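Sso-CP2 metallo-carboxypetidase (Sulfolobus solfataricus, PDB 4MMO) probably cleaves peptides as a zinc-dependent carboxypeptidase of the M20 family, removing residues from their C-terminal end. Local coordinates at residues K47-N59 with V129-N143. Sequence-based numbering, arbitrary orientation.
Sequences KTKGHPVVYAEIN and VKLLYEGEEEIGSVN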
loop_
_atom_site.group_PDB
_atom_site.type_symbol
_atom_site.label_atom_id
_atom_site.label_comp_id
_atom_site.label_asym_id
_atom_site.label_seq_id
_atom_site.Cartn_x
_atom_site.Cartn_y
_atom_site.Cartn_z
ATOM N N LYS A 47 -16.829 21.454 -26.227
ATOM C CA LYS A 47 -16.268 21.584 -24.892
ATOM C C LYS A 47 -17.029 20.746 -23.877
ATOM O O LYS A 47 -18.236 20.530 -24.004
ATOM C CB LYS A 47 -16.278 23.052 -24.462
ATOM N N THR A 48 -16.302 20.268 -22.875
ATOM C CA THR A 48 -16.895 19.591 -21.734
ATOM C C THR A 48 -16.217 20.143 -20.492
ATOM O O THR A 48 -15.305 20.962 -20.593
ATOM C CB THR A 48 -16.684 18.065 -21.796
ATOM O OG1 THR A 48 -15.290 17.761 -21.663
ATOM C CG2 THR A 48 -17.203 17.501 -23.113
ATOM N N LYS A 49 -16.650 19.691 -19.320
ATOM C CA LYS A 49 -16.029 20.111 -18.072
ATOM C C LYS A 49 -14.579 19.630 -17.987
ATOM O O LYS A 49 -13.834 20.039 -17.095
ATOM C CB LYS A 49 -16.825 19.582 -16.879
ATOM C CG LYS A 49 -18.233 20.150 -16.755
ATOM C CD LYS A 49 -18.913 19.641 -15.492
ATOM C CE LYS A 49 -20.266 20.297 -15.267
ATOM N NZ LYS A 49 -21.331 19.721 -16.132
ATOM N N GLY A 50 -14.191 18.758 -18.916
ATOM C CA GLY A 50 -12.824 18.274 -19.011
ATOM C C GLY A 50 -12.330 18.268 -20.448
ATOM O O GLY A 50 -12.501 19.244 -21.180
ATOM N N HIS A 51 -11.724 17.159 -20.860
ATOM C CA HIS A 51 -11.159 17.056 -22.201
ATOM C C HIS A 51 -12.251 17.178 -23.266
ATOM O O HIS A 51 -13.393 16.778 -23.039
ATOM C CB HIS A 51 -10.395 15.742 -22.343
ATOM C CG HIS A 51 -9.320 15.564 -21.315
ATOM N ND1 HIS A 51 -8.654 16.629 -20.749
ATOM C CD2 HIS A 51 -8.801 14.449 -20.748
ATOM C CE1 HIS A 51 -7.766 16.177 -19.880
ATOM N NE2 HIS A 51 -7.834 14.861 -19.861
ATOM N N PRO A 52 -11.904 17.746 -24.431
ATOM C CA PRO A 52 -12.922 18.045 -25.440
ATOM C C PRO A 52 -13.342 16.821 -26.246
ATOM O O PRO A 52 -12.634 15.814 -26.271
ATOM C CB PRO A 52 -12.215 19.048 -26.348
ATOM C CG PRO A 52 -10.790 18.632 -26.296
ATOM C CD PRO A 52 -10.554 18.102 -24.898
ATOM N N VAL A 53 -14.492 16.934 -26.901
ATOM C CA VAL A 53 -15.033 15.873 -27.738
ATOM C C VAL A 53 -15.004 16.315 -29.197
ATOM O O VAL A 53 -15.380 17.445 -29.517
ATOM C CB VAL A 53 -16.489 15.543 -27.319
ATOM C CG1 VAL A 53 -17.217 14.748 -28.389
ATOM C CG2 VAL A 53 -16.498 14.781 -26.005
ATOM N N VAL A 54 -14.551 15.429 -30.078
ATOM C CA VAL A 54 -14.617 15.684 -31.512
ATOM C C VAL A 54 -15.892 15.071 -32.070
ATOM O O VAL A 54 -16.144 13.879 -31.896
ATOM C CB VAL A 54 -13.419 15.090 -32.264
ATOM C CG1 VAL A 54 -13.465 15.502 -33.732
ATOM C CG2 VAL A 54 -12.114 15.531 -31.628
ATOM N N TYR A 55 -16.688 15.895 -32.742
ATOM C CA TYR A 55 -17.945 15.457 -33.320
ATOM C C TYR A 55 -18.011 15.808 -34.799
ATOM O O TYR A 55 -17.497 16.841 -35.224
ATOM C CB TYR A 55 -19.129 16.089 -32.587
ATOM C CG TYR A 55 -20.461 15.737 -33.202
ATOM C CD1 TYR A 55 -21.067 14.516 -32.937
ATOM C CD2 TYR A 55 -21.109 16.618 -34.057
ATOM C CE1 TYR A 55 -22.283 14.185 -33.498
ATOM C CE2 TYR A 55 -22.329 16.295 -34.625
ATOM C CZ TYR A 55 -22.909 15.074 -34.344
ATOM O OH TYR A 55 -24.124 14.738 -34.904
ATOM N N ALA A 56 -18.647 14.937 -35.578
ATOM C CA ALA A 56 -18.874 15.195 -36.994
ATOM C C ALA A 56 -20.037 14.355 -37.493
ATOM O O ALA A 56 -20.281 13.253 -36.994
ATOM C CB ALA A 56 -17.621 14.898 -37.802
ATOM N N GLU A 57 -20.752 14.888 -38.475
ATOM C CA GLU A 57 -21.852 14.174 -39.097
ATOM C C GLU A 57 -21.590 14.041 -40.587
ATOM O O GLU A 57 -21.245 15.014 -41.254
ATOM C CB GLU A 57 -23.175 14.905 -38.860
ATOM C CG GLU A 57 -24.375 14.204 -39.481
ATOM C CD GLU A 57 -25.691 14.843 -39.092
ATOM O OE1 GLU A 57 -25.672 15.947 -38.509
ATOM O OE2 GLU A 57 -26.748 14.239 -39.369
ATOM N N ILE A 58 -21.734 12.819 -41.087
ATOM C CA ILE A 58 -21.683 12.548 -42.515
ATOM C C ILE A 58 -23.084 12.134 -42.945
ATOM O O ILE A 58 -23.489 10.990 -42.744
ATOM C CB ILE A 58 -20.681 11.425 -42.852
ATOM C CG1 ILE A 58 -19.286 11.775 -42.326
ATOM C CG2 ILE A 58 -20.618 11.192 -44.355
ATOM C CD1 ILE A 58 -19.006 11.260 -40.931
ATOM N N ASN A 59 -23.824 13.079 -43.517
ATOM C CA ASN A 59 -25.190 12.828 -43.953
ATOM C C ASN A 59 -25.272 12.560 -45.450
ATOM O O ASN A 59 -24.814 13.368 -46.257
ATOM C CB ASN A 59 -26.090 14.010 -43.603
ATOM C CG ASN A 59 -27.542 13.755 -43.957
ATOM O OD1 ASN A 59 -28.247 13.034 -43.250
ATOM N ND2 ASN A 59 -27.995 14.341 -45.057
ATOM N N VAL A 129 -23.659 8.715 -40.896
ATOM C CA VAL A 129 -22.688 8.421 -39.852
ATOM C C VAL A 129 -22.447 9.639 -38.974
ATOM O O VAL A 129 -22.151 10.732 -39.465
ATOM C CB VAL A 129 -21.355 7.938 -40.452
ATOM C CG1 VAL A 129 -20.293 7.755 -39.367
ATOM C CG2 VAL A 129 -21.571 6.638 -41.196
ATOM N N LYS A 130 -22.589 9.434 -37.671
ATOM C CA LYS A 130 -22.239 10.438 -36.678
ATOM C C LYS A 130 -21.043 9.926 -35.895
ATOM O O LYS A 130 -21.046 8.785 -35.425
ATOM C CB LYS A 130 -23.416 10.693 -35.746
ATOM C CG LYS A 130 -24.620 11.281 -36.448
ATOM C CD LYS A 130 -25.774 11.487 -35.492
ATOM C CE LYS A 130 -26.893 12.273 -36.150
ATOM N NZ LYS A 130 -28.038 12.474 -35.224
ATOM N N LEU A 131 -20.019 10.768 -35.779
ATOM C CA LEU A 131 -18.777 10.403 -35.108
ATOM C C LEU A 131 -18.675 11.096 -33.758
ATOM O O LEU A 131 -18.927 12.294 -33.648
ATOM C CB LEU A 131 -17.573 10.805 -35.959
ATOM C CG LEU A 131 -17.476 10.239 -37.375
ATOM C CD1 LEU A 131 -16.245 10.819 -38.056
ATOM C CD2 LEU A 131 -17.424 8.716 -37.367
ATOM N N LEU A 132 -18.303 10.335 -32.735
ATOM C CA LEU A 132 -18.128 10.889 -31.398
ATOM C C LEU A 132 -16.855 10.348 -30.769
ATOM O O LEU A 132 -16.818 9.211 -30.298
ATOM C CB LEU A 132 -19.334 10.565 -30.513
ATOM C CG LEU A 132 -19.417 11.345 -29.198
ATOM C CD1 LEU A 132 -19.619 12.814 -29.475
ATOM C CD2 LEU A 132 -20.542 10.827 -28.317
ATOM N N TYR A 133 -15.814 11.176 -30.779
ATOM C CA TYR A 133 -14.519 10.810 -30.223
ATOM C C TYR A 133 -14.252 11.569 -28.924
ATOM O O TYR A 133 -14.135 12.797 -28.938
ATOM C CB TYR A 133 -13.415 11.130 -31.227
ATOM C CG TYR A 133 -13.590 10.487 -32.584
ATOM C CD1 TYR A 133 -14.174 9.232 -32.714
ATOM C CD2 TYR A 133 -13.162 11.133 -33.736
ATOM C CE1 TYR A 133 -14.323 8.640 -33.952
ATOM C CE2 TYR A 133 -13.307 10.554 -34.975
ATOM C CZ TYR A 133 -13.890 9.304 -35.080
ATOM O OH TYR A 133 -14.040 8.723 -36.318
ATOM N N GLU A 134 -14.154 10.843 -27.809
ATOM C CA GLU A 134 -13.862 11.460 -26.513
ATOM C C GLU A 134 -12.390 11.303 -26.140
ATOM O O GLU A 134 -11.656 10.537 -26.770
ATOM C CB GLU A 134 -14.748 10.877 -25.406
ATOM C CG GLU A 134 -14.378 9.460 -24.946
ATOM C CD GLU A 134 -14.742 9.201 -23.491
ATOM O OE1 GLU A 134 -14.594 10.122 -22.659
ATOM O OE2 GLU A 134 -15.177 8.072 -23.176
ATOM N N GLY A 135 -11.976 12.019 -25.096
ATOM C CA GLY A 135 -10.591 12.017 -24.657
ATOM C C GLY A 135 -10.409 11.606 -23.207
ATOM O O GLY A 135 -9.356 11.865 -22.627
ATOM N N GLU A 136 -11.417 10.956 -22.625
ATOM C CA GLU A 136 -11.384 10.577 -21.208
ATOM C C GLU A 136 -11.729 9.110 -20.956
ATOM O O GLU A 136 -12.006 8.724 -19.818
ATOM C CB GLU A 136 -12.364 11.444 -20.412
ATOM C CG GLU A 136 -12.065 12.929 -20.450
ATOM C CD GLU A 136 -13.093 13.748 -19.690
ATOM O OE1 GLU A 136 -14.255 13.301 -19.581
ATOM O OE2 GLU A 136 -12.740 14.843 -19.203
ATOM N N GLU A 137 -11.725 8.293 -22.003
ATOM C CA GLU A 137 -12.115 6.893 -21.857
ATOM C C GLU A 137 -11.209 6.162 -20.870
ATOM O O GLU A 137 -11.672 5.322 -20.096
ATOM C CB GLU A 137 -12.096 6.181 -23.209
ATOM C CG GLU A 137 -12.852 4.851 -23.214
ATOM C CD GLU A 137 -12.044 3.688 -22.670
ATOM O OE1 GLU A 137 -10.797 3.723 -22.751
ATOM O OE2 GLU A 137 -12.664 2.729 -22.162
ATOM N N GLU A 138 -9.921 6.484 -20.904
ATOM C CA GLU A 138 -8.944 5.828 -20.047
ATOM C C GLU A 138 -9.015 6.308 -18.596
ATOM O O GLU A 138 -8.385 5.717 -17.717
ATOM C CB GLU A 138 -7.534 6.050 -20.595
ATOM C CG GLU A 138 -7.324 5.519 -22.003
ATOM C CD GLU A 138 -7.391 4.008 -22.082
ATOM O OE1 GLU A 138 -7.560 3.359 -21.029
ATOM O OE2 GLU A 138 -7.270 3.468 -23.201
ATOM N N ILE A 139 -9.770 7.379 -18.353
ATOM C CA ILE A 139 -9.995 7.877 -16.997
ATOM C C ILE A 139 -11.477 7.833 -16.627
ATOM O O ILE A 139 -11.961 8.668 -15.864
ATOM C CB ILE A 139 -9.447 9.315 -16.811
ATOM C CG1 ILE A 139 -10.121 10.287 -17.783
ATOM C CG2 ILE A 139 -7.939 9.322 -17.009
ATOM C CD1 ILE A 139 -9.842 11.742 -17.485
ATOM N N GLY A 140 -12.195 6.863 -17.183
ATOM C CA GLY A 140 -13.561 6.596 -16.770
ATOM C C GLY A 140 -14.640 7.438 -17.428
ATOM O O GLY A 140 -15.800 7.366 -17.019
ATOM N N SER A 141 -14.275 8.225 -18.437
ATOM C CA SER A 141 -15.244 9.043 -19.174
ATOM C C SER A 141 -16.048 9.930 -18.227
ATOM O O SER A 141 -17.267 10.061 -18.371
ATOM C CB SER A 141 -16.205 8.153 -19.979
ATOM O OG SER A 141 -15.506 7.258 -20.829
ATOM N N VAL A 142 -15.354 10.536 -17.268
ATOM C CA VAL A 142 -15.991 11.279 -16.182
ATOM C C VAL A 142 -16.966 12.340 -16.683
ATOM O O VAL A 142 -18.078 12.453 -16.168
ATOM C CB VAL A 142 -14.934 11.956 -15.277
ATOM C CG1 VAL A 142 -15.600 12.775 -14.174
ATOM C CG2 VAL A 142 -14.019 10.911 -14.669
ATOM N N ASN A 143 -16.554 13.106 -17.688
ATOM C CA ASN A 143 -17.362 14.219 -18.175
ATOM C C ASN A 143 -18.162 13.926 -19.444
ATOM O O ASN A 143 -18.698 14.846 -20.057
ATOM C CB ASN A 143 -16.474 15.445 -18.392
ATOM C CG ASN A 143 -15.843 15.930 -17.105
ATOM O OD1 ASN A 143 -16.543 16.348 -16.182
ATOM N ND2 ASN A 143 -14.517 15.872 -17.031
HETATM O O HOH W 1 -13.848 13.810 -23.866
#
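The Glu136 carboxylate, from the loop after strand 129-134, meets Gly50 and His51 in the turn before strand 53-58. From CB, CG stands beside the backbone N, anti to the carbonyl carbon (chi1 -61°), which turns the extended chain toward that turn. CG rests against His51, touching its CB and lying 3.6 Å from CD2 of the ring; the ring and carboxylate planes stand 65° apart. CD comes to 3.9 Å from His51 N. At the tip, OE1 takes the backbone N of Asn143 on its syn side. OE2 accepts two bonds: Asn143 ND2 at 3.0 Å, nearly straight and with OE2 in the amide plane, and His51 N at 3.0 Å, coming from above the carboxylate plane. OE2 also lies 3.4 Å from Gly50 CA, where a side chain would collide with it. With an alanine here, His51 N and both Asn143 donors are likely to lose their acceptor, and the Asn143 amide would be set free to turn. Thr48 OG1 accepts from Gly50 N in an ST turn. A water bridges Gly135 N and His51 O.

Beyond the loops the strands run antiparallel, 173° apart, paired from Val54-Tyr133 to Ile58-Val129 by six backbone hydrogen bonds. On one face Leu132 CD1 meets the edge of the Tyr55 ring, and it also touches Val53 CG1 (3.3 Å) at the start of the strand; Lys130 lies alongside Tyr55, its CD 3.7 Å from OH, and its NZ bonds to the carbonyl oxygens of Lys154 and Lys156. On the other, Ile58 CD1 packs on Val129 CG1 and Leu131 CG, with helix 24-39 covering this side. Glu137 and Glu138, next in the chain, bind zinc in a structure of this protein although no metal is bound to them here. Asn143 orients the Glu136 carboxylate within its own loop, while the single bond to His51 N joins that loop to the turn before strand 53-58.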